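Local atomic coordinates of methylxanthine N1-demethylase NdmA (PDB entry 6ICN), a protein that carries out the N1-demethylation of caffeine to theobromine and formaldehyde, the first step of caffeine degradation, as a Rieske non-heme iron oxygenase. Residues 36-41 / 55-60; 173-178 / 278-283; 245-250 / 337-342; 27-32 / 144-149. All coordinates share one frame; numbering follows the deposited sequence.

Interaction 1: 36-41 / 55-60; sequences HPVCTV and LAVKLL
Val38 O accepts two hydrogen bonds, one from Lys279 NZ and one from water 1, which lies 3.0 Å from Val38 O and also donates to Lys58 O, linking the two segments. These are the outermost strands, 35-40 and 55-59, of the six-stranded antiparallel sheet in the Rieske part of the chain. Their axes run 7.3 Å apart at 152°, and no direct hydrogen bond joins them; apolar side chains fill the interval. Val38 and Val57 meet at about a right angle, with Val38 CB 4.0 Å from Val57 CG2, while Val38 CG1 rests on Leu59 CD2. His36 has CG anti to the carbonyl carbon (chi1 -58°), which sends the ring past Leu59 CD1 to Leu60 CD1; Leu59 CD1 lies 3.6 Å from His36 CB, and His36 NE2 is hydrogen-bonded to Leu31 O. An alanine in place of His36 would probably leave Leu31 O without this donor and open a gap beside Leu60 CD1. At the other end Cys39 SG stands between its backbone N and carbonyl carbon, and Leu55 CD2 touches both side-chain atoms, lying 3.7 Å from Cys39 CB and 3.8 Å from Cys39 SG.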
# COMPACT_ATOMS: atom_id res chain seq x y z
N HIS A 36 -29.76 -20.21 10.13
CA HIS A 36 -28.68 -19.28 10.41
C HIS A 36 -28.82 -18.06 9.51
O HIS A 36 -29.14 -18.20 8.33
CB HIS A 36 -27.31 -19.92 10.16
CG HIS A 36 -27.06 -21.16 10.97
ND1 HIS A 36 -26.74 -21.13 12.31
CD2 HIS A 36 -27.07 -22.47 10.61
CE1 HIS A 36 -26.58 -22.37 12.75
NE2 HIS A 36 -26.78 -23.20 11.74
N PRO A 37 -28.52 -16.86 10.02
CA PRO A 37 -28.53 -15.67 9.16
C PRO A 37 -27.28 -15.68 8.30
O PRO A 37 -26.20 -16.07 8.74
CB PRO A 37 -28.49 -14.51 10.17
CG PRO A 37 -27.65 -15.09 11.33
CD PRO A 37 -27.98 -16.59 11.37
N VAL A 38 -27.43 -15.23 7.05
CA VAL A 38 -26.28 -15.21 6.16
C VAL A 38 -25.96 -13.81 5.65
O VAL A 38 -24.80 -13.57 5.26
CB VAL A 38 -26.46 -16.18 4.97
CG1 VAL A 38 -26.52 -17.62 5.50
CG2 VAL A 38 -27.72 -15.83 4.13
N CYS A 39 -26.91 -12.90 5.67
CA CYS A 39 -26.69 -11.54 5.21
C CYS A 39 -27.86 -10.69 5.67
O CYS A 39 -28.90 -11.23 6.06
CB CYS A 39 -26.53 -11.48 3.69
SG CYS A 39 -28.02 -11.93 2.73
N THR A 40 -27.66 -9.38 5.66
CA THR A 40 -28.80 -8.48 5.80
C THR A 40 -29.49 -8.33 4.44
O THR A 40 -28.90 -8.57 3.38
CB THR A 40 -28.38 -7.09 6.29
OG1 THR A 40 -27.57 -6.46 5.30
CG2 THR A 40 -27.60 -7.20 7.61
N VAL A 41 -30.77 -7.93 4.50
CA VAL A 41 -31.48 -7.59 3.27
C VAL A 41 -30.75 -6.47 2.54
O VAL A 41 -30.57 -6.51 1.32
CB VAL A 41 -32.95 -7.21 3.58
CG1 VAL A 41 -33.65 -6.66 2.32
CG2 VAL A 41 -33.70 -8.45 4.09
N LEU A 55 -26.24 -12.66 -4.56
CA LEU A 55 -25.19 -12.41 -3.58
C LEU A 55 -24.61 -13.75 -3.15
O LEU A 55 -25.36 -14.64 -2.73
CB LEU A 55 -25.74 -11.65 -2.35
CG LEU A 55 -24.80 -11.55 -1.14
CD1 LEU A 55 -23.57 -10.72 -1.53
CD2 LEU A 55 -25.49 -10.98 0.13
N ALA A 56 -23.28 -13.90 -3.25
CA ALA A 56 -22.61 -15.08 -2.70
C ALA A 56 -22.54 -14.98 -1.18
O ALA A 56 -22.14 -13.95 -0.63
CB ALA A 56 -21.19 -15.20 -3.28
N VAL A 57 -22.89 -16.08 -0.50
CA VAL A 57 -22.75 -16.20 0.94
C VAL A 57 -22.15 -17.57 1.25
O VAL A 57 -22.14 -18.47 0.40
CB VAL A 57 -24.08 -16.02 1.70
CG1 VAL A 57 -24.70 -14.65 1.36
CG2 VAL A 57 -25.05 -17.16 1.35
N LYS A 58 -21.63 -17.71 2.46
CA LYS A 58 -21.02 -18.96 2.92
C LYS A 58 -21.55 -19.29 4.30
O LYS A 58 -21.63 -18.42 5.17
CB LYS A 58 -19.48 -18.87 2.96
CG LYS A 58 -18.83 -20.17 3.42
CD LYS A 58 -17.30 -20.04 3.47
CE LYS A 58 -16.67 -20.25 2.11
NZ LYS A 58 -15.19 -20.17 2.21
N LEU A 59 -21.94 -20.55 4.48
CA LEU A 59 -22.57 -21.01 5.71
C LEU A 59 -22.08 -22.42 5.97
O LEU A 59 -22.24 -23.28 5.10
CB LEU A 59 -24.10 -20.97 5.57
CG LEU A 59 -24.85 -21.69 6.69
CD1 LEU A 59 -24.58 -21.01 8.02
CD2 LEU A 59 -26.35 -21.64 6.38
N LEU A 60 -21.45 -22.63 7.13
CA LEU A 60 -20.92 -23.96 7.49
C LEU A 60 -20.09 -24.55 6.35
O LEU A 60 -20.23 -25.73 6.01
CB LEU A 60 -22.05 -24.90 7.91
CG LEU A 60 -22.78 -24.43 9.16
CD1 LEU A 60 -24.13 -25.14 9.35
CD2 LEU A 60 -21.89 -24.61 10.38
O HOH W 1 -22.52 -15.57 5.11

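Interaction 2: 173-178 / 278-283; sequences YWWDAT and TKNFLI
Tyr173 lays its ring over Asn280, whose CB sits 3.4 Å from the ring centroid and 18° off the normal, a CH-pi contact in which ring and amide planes are 34° apart. The ring gets there because CG stands between the backbone N and the carbonyl carbon (chi1 60°), folded back over the neighbouring strand. On the other face of this antiparallel sheet of the catalytic domain, Trp174 is covered by Lys279: the extended Lys279 chain runs across the indole, CB 3.8 Å from the centroid of the Trp174 six-membered ring and CD 3.5 Å from Trp174 CZ2. Beyond it, Lys279 NZ reaches Glu43 and Val38 O. The Tyr173 hydroxyl bonds Asn268 and Arg182, and its ring stacks with Phe304 of the caffeine pocket; an alanine in place of Tyr173 would probably leave Asn268 and Arg182 without that mate and uncover Asn280 CB. Tyr173 O accepts from Asn280 N at 2.8 Å and Asn280 ND2 at 3.2 Å, approaching from opposite faces of the carbonyl plane. Asn280 ND2 also donates to Thr278 OG1 (3.1 Å), which in turn donates to Ala177 O (2.9 Å). With Asn280 OD1 bonded to Ser270, the amide is fixed in rotation and its polar atoms are satisfied.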
# COMPACT_ATOMS: atom_id res chain seq x y z
N TYR A 173 -20.37 -7.67 11.32
CA TYR A 173 -18.97 -7.60 11.72
C TYR A 173 -18.37 -9.00 11.73
O TYR A 173 -18.99 -9.96 12.21
CB TYR A 173 -18.80 -6.89 13.08
CG TYR A 173 -19.50 -7.52 14.26
CD1 TYR A 173 -20.88 -7.35 14.46
CD2 TYR A 173 -18.79 -8.29 15.20
CE1 TYR A 173 -21.52 -7.93 15.55
CE2 TYR A 173 -19.43 -8.85 16.30
CZ TYR A 173 -20.79 -8.68 16.47
OH TYR A 173 -21.42 -9.27 17.54
N TRP A 174 -17.17 -9.12 11.18
CA TRP A 174 -16.54 -10.42 11.00
C TRP A 174 -15.48 -10.64 12.07
O TRP A 174 -14.65 -9.76 12.31
CB TRP A 174 -15.88 -10.50 9.63
CG TRP A 174 -16.85 -10.54 8.52
CD1 TRP A 174 -17.60 -9.49 8.03
CD2 TRP A 174 -17.16 -11.66 7.72
NE1 TRP A 174 -18.37 -9.92 6.99
CE2 TRP A 174 -18.12 -11.25 6.77
CE3 TRP A 174 -16.73 -12.99 7.72
CZ2 TRP A 174 -18.64 -12.12 5.82
CZ3 TRP A 174 -17.25 -13.85 6.78
CH2 TRP A 174 -18.19 -13.42 5.84
N TRP A 175 -15.50 -11.81 12.71
CA TRP A 175 -14.50 -12.17 13.70
C TRP A 175 -13.84 -13.50 13.33
O TRP A 175 -14.49 -14.42 12.83
CB TRP A 175 -15.09 -12.32 15.10
CG TRP A 175 -15.37 -11.04 15.84
CD1 TRP A 175 -15.19 -9.76 15.39
CD2 TRP A 175 -15.84 -10.94 17.18
NE1 TRP A 175 -15.54 -8.86 16.38
CE2 TRP A 175 -15.94 -9.56 17.49
CE3 TRP A 175 -16.20 -11.87 18.16
CZ2 TRP A 175 -16.38 -9.11 18.73
CZ3 TRP A 175 -16.64 -11.41 19.40
CH2 TRP A 175 -16.71 -10.04 19.67
N ASP A 176 -12.54 -13.60 13.62
CA ASP A 176 -11.81 -14.85 13.52
C ASP A 176 -12.02 -15.64 14.81
O ASP A 176 -11.11 -15.88 15.60
CB ASP A 176 -10.33 -14.57 13.27
CG ASP A 176 -9.54 -15.83 12.98
OD1 ASP A 176 -9.92 -16.60 12.08
OD2 ASP A 176 -8.50 -16.04 13.64
N ALA A 177 -13.28 -16.02 15.04
CA ALA A 177 -13.66 -16.81 16.20
C ALA A 177 -14.93 -17.57 15.85
O ALA A 177 -15.69 -17.17 14.97
CB ALA A 177 -13.88 -15.94 17.44
N THR A 178 -15.16 -18.68 16.56
CA THR A 178 -16.31 -19.52 16.29
C THR A 178 -17.59 -18.94 16.88
O THR A 178 -17.58 -18.11 17.80
CB THR A 178 -16.09 -20.92 16.84
OG1 THR A 178 -15.99 -20.85 18.27
CG2 THR A 178 -14.84 -21.54 16.23
N THR A 278 -16.75 -16.17 12.02
CA THR A 278 -18.14 -15.79 12.18
C THR A 278 -18.41 -14.49 11.45
O THR A 278 -17.59 -13.57 11.45
CB THR A 278 -18.55 -15.63 13.66
OG1 THR A 278 -17.52 -14.96 14.38
CG2 THR A 278 -18.81 -17.00 14.28
N LYS A 279 -19.58 -14.42 10.83
CA LYS A 279 -20.16 -13.17 10.37
C LYS A 279 -21.29 -12.85 11.35
O LYS A 279 -22.25 -13.62 11.46
CB LYS A 279 -20.67 -13.29 8.93
CG LYS A 279 -21.36 -12.05 8.40
CD LYS A 279 -21.91 -12.35 7.00
CE LYS A 279 -22.50 -11.09 6.38
NZ LYS A 279 -22.97 -11.34 4.96
N ASN A 280 -21.14 -11.76 12.09
CA ASN A 280 -22.00 -11.49 13.22
C ASN A 280 -22.96 -10.34 12.93
O ASN A 280 -22.61 -9.38 12.24
CB ASN A 280 -21.16 -11.19 14.46
CG ASN A 280 -20.23 -12.34 14.78
OD1 ASN A 280 -20.68 -13.39 15.27
ND2 ASN A 280 -18.94 -12.19 14.46
N PHE A 281 -24.18 -10.46 13.45
CA PHE A 281 -25.23 -9.48 13.24
C PHE A 281 -25.71 -8.94 14.58
O PHE A 281 -25.93 -9.71 15.52
CB PHE A 281 -26.42 -10.10 12.48
CG PHE A 281 -26.04 -10.70 11.14
CD1 PHE A 281 -25.52 -12.00 11.06
CD2 PHE A 281 -26.19 -9.96 9.96
CE1 PHE A 281 -25.17 -12.55 9.82
CE2 PHE A 281 -25.82 -10.51 8.72
CZ PHE A 281 -25.31 -11.80 8.64
N LEU A 282 -25.86 -7.62 14.67
CA LEU A 282 -26.50 -6.96 15.80
C LEU A 282 -27.65 -6.11 15.30
O LEU A 282 -27.47 -5.27 14.40
CB LEU A 282 -25.52 -6.07 16.59
CG LEU A 282 -26.20 -5.32 17.76
CD1 LEU A 282 -26.60 -6.31 18.86
CD2 LEU A 282 -25.32 -4.21 18.33
N ILE A 283 -28.83 -6.34 15.86
CA ILE A 283 -29.98 -5.47 15.69
C ILE A 283 -30.31 -4.92 17.07
O ILE A 283 -30.35 -5.69 18.04
CB ILE A 283 -31.19 -6.22 15.11
CG1 ILE A 283 -30.80 -6.98 13.84
CG2 ILE A 283 -32.34 -5.26 14.81
CD1 ILE A 283 -31.93 -7.79 13.25

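Interaction 3: 245-250 / 337-342; sequences CSMPFA and KWLREL
Met247 lies against one face of Trp338, a Met-aromatic contact that joins the loop just after strand 239-246, in the seven-stranded sheet of the catalytic domain, to helix 330-348. Two kinds of contact with the indole come from the one side chain. Met247 CG makes a CH-pi contact, 3.7 Å from the centroid of the Trp338 six-membered ring and 22° off its normal, whereas Met247 SD approaches obliquely, 4.5 Å from that centroid. The chain is bent at chi2 and chi3 (-71° and -72°), which curls it over the ring and turns the terminal methyl back toward the helix. Apolar contacts make up the rest. Met247 CE reaches the two leucines of the helix, 3.6 Å from Leu339 CD2 and 4.2 Å from Leu342 CD1, so the methyl is lodged among three side chains. Pro248, which follows a cis peptide bond, adds its CB against Leu339 CD2. Hydrogen bonds are absent between the two segments, and polar anchoring comes from nearby residues: Trp338 NE1 donates to Ala356 O, and Pro248 O is bonded to the Tyr335 hydroxyl. Arg215 makes a cation-pi contact with the indole, and Phe220 meets it edge-to-face. Leu339 CD2 is thus shared by both residues just past the strand, lying 3.9 Å from Pro248 CB as well as against the Met247 methyl.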
# COMPACT_ATOMS: atom_id res chain seq x y z
N CYS A 245 -32.51 -16.90 24.58
CA CYS A 245 -31.44 -17.33 23.68
C CYS A 245 -31.94 -18.49 22.84
O CYS A 245 -31.98 -19.63 23.32
CB CYS A 245 -30.19 -17.71 24.46
SG CYS A 245 -29.57 -16.41 25.57
N SER A 246 -32.32 -18.21 21.60
CA SER A 246 -32.74 -19.26 20.67
C SER A 246 -31.53 -20.11 20.28
O SER A 246 -30.60 -19.62 19.63
CB SER A 246 -33.39 -18.65 19.43
OG SER A 246 -34.58 -17.96 19.77
N MET A 247 -31.53 -21.38 20.67
CA MET A 247 -30.35 -22.23 20.42
C MET A 247 -30.19 -22.47 18.94
O MET A 247 -31.19 -22.67 18.24
CB MET A 247 -30.46 -23.56 21.18
CG MET A 247 -30.44 -23.37 22.69
SD MET A 247 -28.78 -22.87 23.27
CE MET A 247 -27.91 -24.39 23.05
N PRO A 248 -28.94 -22.49 18.46
CA PRO A 248 -27.68 -22.43 19.21
C PRO A 248 -26.99 -21.07 19.32
O PRO A 248 -26.15 -20.93 20.20
CB PRO A 248 -26.76 -23.36 18.42
CG PRO A 248 -27.25 -23.24 17.00
CD PRO A 248 -28.73 -22.97 17.07
N PHE A 249 -27.27 -20.10 18.45
CA PHE A 249 -26.38 -18.94 18.37
C PHE A 249 -27.04 -17.58 18.48
O PHE A 249 -26.35 -16.56 18.35
CB PHE A 249 -25.58 -18.99 17.05
CG PHE A 249 -24.71 -20.20 16.90
CD1 PHE A 249 -23.92 -20.66 17.95
CD2 PHE A 249 -24.68 -20.89 15.70
CE1 PHE A 249 -23.13 -21.80 17.80
CE2 PHE A 249 -23.90 -22.03 15.53
CZ PHE A 249 -23.12 -22.49 16.61
N ALA A 250 -28.34 -17.51 18.70
CA ALA A 250 -29.04 -16.23 18.73
C ALA A 250 -29.31 -15.81 20.17
O ALA A 250 -29.75 -16.63 20.98
CB ALA A 250 -30.34 -16.29 17.95
N LYS A 337 -23.22 -27.88 27.81
CA LYS A 337 -23.95 -29.11 28.11
C LYS A 337 -25.10 -29.33 27.14
O LYS A 337 -25.27 -30.43 26.60
CB LYS A 337 -24.47 -29.05 29.55
CG LYS A 337 -25.28 -30.29 29.96
CD LYS A 337 -25.67 -30.18 31.42
CE LYS A 337 -26.62 -31.30 31.81
NZ LYS A 337 -26.95 -31.22 33.26
N TRP A 338 -25.89 -28.28 26.89
CA TRP A 338 -27.01 -28.42 25.95
C TRP A 338 -26.51 -28.69 24.54
O TRP A 338 -27.05 -29.55 23.84
CB TRP A 338 -27.91 -27.19 25.99
CG TRP A 338 -29.30 -27.42 25.42
CD1 TRP A 338 -29.78 -28.56 24.83
CD2 TRP A 338 -30.37 -26.48 25.41
NE1 TRP A 338 -31.10 -28.38 24.46
CE2 TRP A 338 -31.49 -27.11 24.82
CE3 TRP A 338 -30.50 -25.17 25.87
CZ2 TRP A 338 -32.70 -26.46 24.64
CZ3 TRP A 338 -31.70 -24.52 25.72
CH2 TRP A 338 -32.80 -25.17 25.10
N LEU A 339 -25.48 -27.97 24.08
CA LEU A 339 -24.95 -28.24 22.75
C LEU A 339 -24.50 -29.70 22.61
O LEU A 339 -24.73 -30.34 21.58
CB LEU A 339 -23.78 -27.31 22.42
CG LEU A 339 -24.10 -25.84 22.17
CD1 LEU A 339 -22.80 -25.12 21.75
CD2 LEU A 339 -25.17 -25.67 21.12
N ARG A 340 -23.83 -30.23 23.64
CA ARG A 340 -23.41 -31.63 23.64
C ARG A 340 -24.62 -32.56 23.49
O ARG A 340 -24.58 -33.52 22.72
CB ARG A 340 -22.63 -31.97 24.93
CG ARG A 340 -21.95 -33.37 24.92
CD ARG A 340 -21.22 -33.74 26.23
NE ARG A 340 -20.80 -32.55 26.99
CZ ARG A 340 -21.13 -32.26 28.25
NH1 ARG A 340 -21.95 -33.05 28.95
NH2 ARG A 340 -20.63 -31.14 28.80
N GLU A 341 -25.70 -32.26 24.22
CA GLU A 341 -26.91 -33.08 24.14
C GLU A 341 -27.52 -33.02 22.75
O GLU A 341 -28.04 -34.03 22.24
CB GLU A 341 -27.93 -32.63 25.17
CG GLU A 341 -27.54 -32.89 26.62
CD GLU A 341 -28.54 -32.30 27.59
OE1 GLU A 341 -29.67 -31.97 27.15
OE2 GLU A 341 -28.21 -32.15 28.78
N LEU A 342 -27.49 -31.84 22.12
CA LEU A 342 -28.05 -31.72 20.78
C LEU A 342 -27.24 -32.52 19.78
O LEU A 342 -27.79 -33.18 18.89
CB LEU A 342 -28.15 -30.24 20.39
CG LEU A 342 -29.20 -29.42 21.15
CD1 LEU A 342 -28.99 -27.91 21.05
CD2 LEU A 342 -30.62 -29.80 20.66

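Interaction 4: 27-32 / 144-149; sequences EREYLR and RLDSSF
Arg32 carries CG anti to its carbonyl carbon (chi1 -61°) and then bends at chi3 (57°), which folds the guanidinium over Leu145, with Leu145 CD1 3.9 Å from Arg32 NH1. Asp146 turns its CG anti to the backbone N (chi1 -165°), bringing OD2 to the water shared with Arg32. The contact ties the turn before strand 35-40 to the loop that leaves strand 140-144. Its direct bond runs from Asp146 N to Arg32 O at 3.0 Å. Water fills in around it: water 4 accepts from Arg32 NH2 at the guanidinium edge and donates to Leu145 O. Arg32 NH1 has its own partner in a salt bridge with Glu62. Asp146 OD1 accepts from Ser148 N at 2.9 Å, closing an Asx turn, and from Ser148 OG at 2.6 Å, a pair of bonds that holds the carboxylate in place. Its other oxygen faces a like charge, Asp146 OD2 being 4.5 Å from Glu29 OE2. Water 2 mediates, donating to both carboxylates, 2.7 Å from Asp146 OD2, and accepting from Arg32 NE at 2.9 Å. The two negative groups are therefore bridged through one water that also accepts from an arginine, which is likely to polarise it and ease their mutual repulsion.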
# COMPACT_ATOMS: atom_id res chain seq x y z
N GLU A 27 -18.35 -33.26 13.81
CA GLU A 27 -18.83 -32.51 14.96
C GLU A 27 -19.93 -31.53 14.60
O GLU A 27 -20.79 -31.24 15.45
CB GLU A 27 -17.66 -31.74 15.58
CG GLU A 27 -16.59 -32.61 16.23
CD GLU A 27 -17.07 -33.25 17.54
OE1 GLU A 27 -17.33 -32.49 18.51
OE2 GLU A 27 -17.19 -34.50 17.59
N ARG A 28 -19.93 -31.01 13.37
CA ARG A 28 -20.70 -29.83 13.02
C ARG A 28 -21.96 -30.15 12.25
O ARG A 28 -22.74 -29.23 11.97
CB ARG A 28 -19.83 -28.88 12.18
CG ARG A 28 -18.52 -28.50 12.86
CD ARG A 28 -18.15 -27.01 12.57
NE ARG A 28 -18.50 -26.16 13.69
CZ ARG A 28 -18.63 -24.83 13.61
NH1 ARG A 28 -18.95 -24.09 14.69
NH2 ARG A 28 -18.47 -24.22 12.44
N GLU A 29 -22.17 -31.41 11.89
CA GLU A 29 -23.29 -31.75 11.04
C GLU A 29 -24.61 -31.30 11.66
O GLU A 29 -25.50 -30.81 10.95
CB GLU A 29 -23.28 -33.26 10.78
CG GLU A 29 -24.50 -33.79 10.06
CD GLU A 29 -24.46 -33.55 8.56
OE1 GLU A 29 -23.41 -33.12 8.04
OE2 GLU A 29 -25.50 -33.82 7.91
N TYR A 30 -24.74 -31.43 12.98
CA TYR A 30 -26.01 -31.12 13.62
C TYR A 30 -26.39 -29.65 13.44
O TYR A 30 -27.58 -29.33 13.40
CB TYR A 30 -25.97 -31.51 15.11
CG TYR A 30 -25.34 -30.49 16.05
CD1 TYR A 30 -23.96 -30.33 16.13
CD2 TYR A 30 -26.13 -29.70 16.87
CE1 TYR A 30 -23.40 -29.40 16.99
CE2 TYR A 30 -25.59 -28.78 17.75
CZ TYR A 30 -24.21 -28.62 17.79
OH TYR A 30 -23.66 -27.70 18.65
N LEU A 31 -25.41 -28.76 13.28
CA LEU A 31 -25.73 -27.34 13.09
C LEU A 31 -26.46 -27.07 11.78
O LEU A 31 -27.13 -26.04 11.67
CB LEU A 31 -24.44 -26.51 13.16
CG LEU A 31 -23.77 -26.53 14.54
CD1 LEU A 31 -22.42 -25.78 14.48
CD2 LEU A 31 -24.67 -25.89 15.56
N ARG A 32 -26.36 -27.96 10.79
CA ARG A 32 -27.04 -27.76 9.51
C ARG A 32 -28.56 -27.76 9.67
O ARG A 32 -29.26 -27.25 8.80
CB ARG A 32 -26.62 -28.83 8.49
CG ARG A 32 -25.13 -28.84 8.16
CD ARG A 32 -24.73 -30.02 7.27
NE ARG A 32 -25.48 -30.06 6.02
CZ ARG A 32 -25.08 -29.50 4.89
NH1 ARG A 32 -23.91 -28.86 4.85
NH2 ARG A 32 -25.83 -29.58 3.79
N ARG A 144 -31.66 -22.51 6.18
CA ARG A 144 -31.54 -23.80 6.86
C ARG A 144 -31.07 -24.84 5.85
O ARG A 144 -31.79 -25.14 4.89
CB ARG A 144 -32.86 -24.24 7.50
CG ARG A 144 -32.74 -25.62 8.20
CD ARG A 144 -34.02 -25.95 8.97
NE ARG A 144 -35.19 -25.98 8.09
CZ ARG A 144 -36.44 -26.09 8.54
NH1 ARG A 144 -36.68 -26.19 9.84
NH2 ARG A 144 -37.46 -26.13 7.68
N LEU A 145 -29.88 -25.39 6.08
CA LEU A 145 -29.29 -26.28 5.09
C LEU A 145 -29.97 -27.65 5.05
O LEU A 145 -30.11 -28.24 3.98
CB LEU A 145 -27.80 -26.46 5.36
CG LEU A 145 -26.95 -25.22 5.02
CD1 LEU A 145 -25.56 -25.40 5.59
CD2 LEU A 145 -26.90 -25.02 3.51
N ASP A 146 -30.34 -28.18 6.21
CA ASP A 146 -30.99 -29.48 6.32
C ASP A 146 -32.36 -29.29 6.97
O ASP A 146 -32.44 -28.91 8.16
CB ASP A 146 -30.13 -30.46 7.11
CG ASP A 146 -30.59 -31.91 6.94
OD1 ASP A 146 -31.81 -32.12 6.84
OD2 ASP A 146 -29.73 -32.82 6.88
N SER A 147 -33.42 -29.55 6.22
CA SER A 147 -34.77 -29.39 6.72
C SER A 147 -35.43 -30.73 7.05
O SER A 147 -36.62 -30.75 7.38
CB SER A 147 -35.64 -28.62 5.72
OG SER A 147 -35.11 -27.32 5.45
N SER A 148 -34.67 -31.83 7.02
CA SER A 148 -35.27 -33.16 7.10
C SER A 148 -35.83 -33.47 8.49
O SER A 148 -36.79 -34.24 8.61
CB SER A 148 -34.27 -34.23 6.67
OG SER A 148 -33.15 -34.29 7.55
N PHE A 149 -35.25 -32.90 9.55
CA PHE A 149 -35.83 -33.12 10.87
C PHE A 149 -37.06 -32.26 11.10
O PHE A 149 -37.89 -32.59 11.95
CB PHE A 149 -34.82 -32.82 11.99
CG PHE A 149 -33.74 -33.84 12.14
CD1 PHE A 149 -33.64 -34.93 11.29
CD2 PHE A 149 -32.81 -33.71 13.17
CE1 PHE A 149 -32.63 -35.86 11.45
CE2 PHE A 149 -31.80 -34.63 13.34
CZ PHE A 149 -31.70 -35.71 12.48
O HOH W 2 -27.12 -32.32 6.66
O HOH W 3 -28.46 -24.24 8.21
O HOH W 4 -28.72 -30.72 3.31

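In the fold
Along the chain, interaction 1 is nested inside the loop closed by interaction 4; interactions 2 and 3 follow, their segments alternating. Interactions 1 and 2, with centres 12 Å apart, meet where the Rieske sheet leans on the sheet of the catalytic domain: Phe281 packs on Val38 and Cys39. Interaction 4 lies about 16 Å from interaction 1 and 13 Å from interaction 3, between centres, and touches both; Tyr30 packs on Leu339 and Leu342 of helix 330-348, and Leu31 on Pro248 and Phe249. Interactions 2 and 3 both reach the seven-stranded sheet but do not touch. The touches between interactions 1 and 2, and between 4 and 3, join the Rieske part to the caffeine-binding part of one subunit.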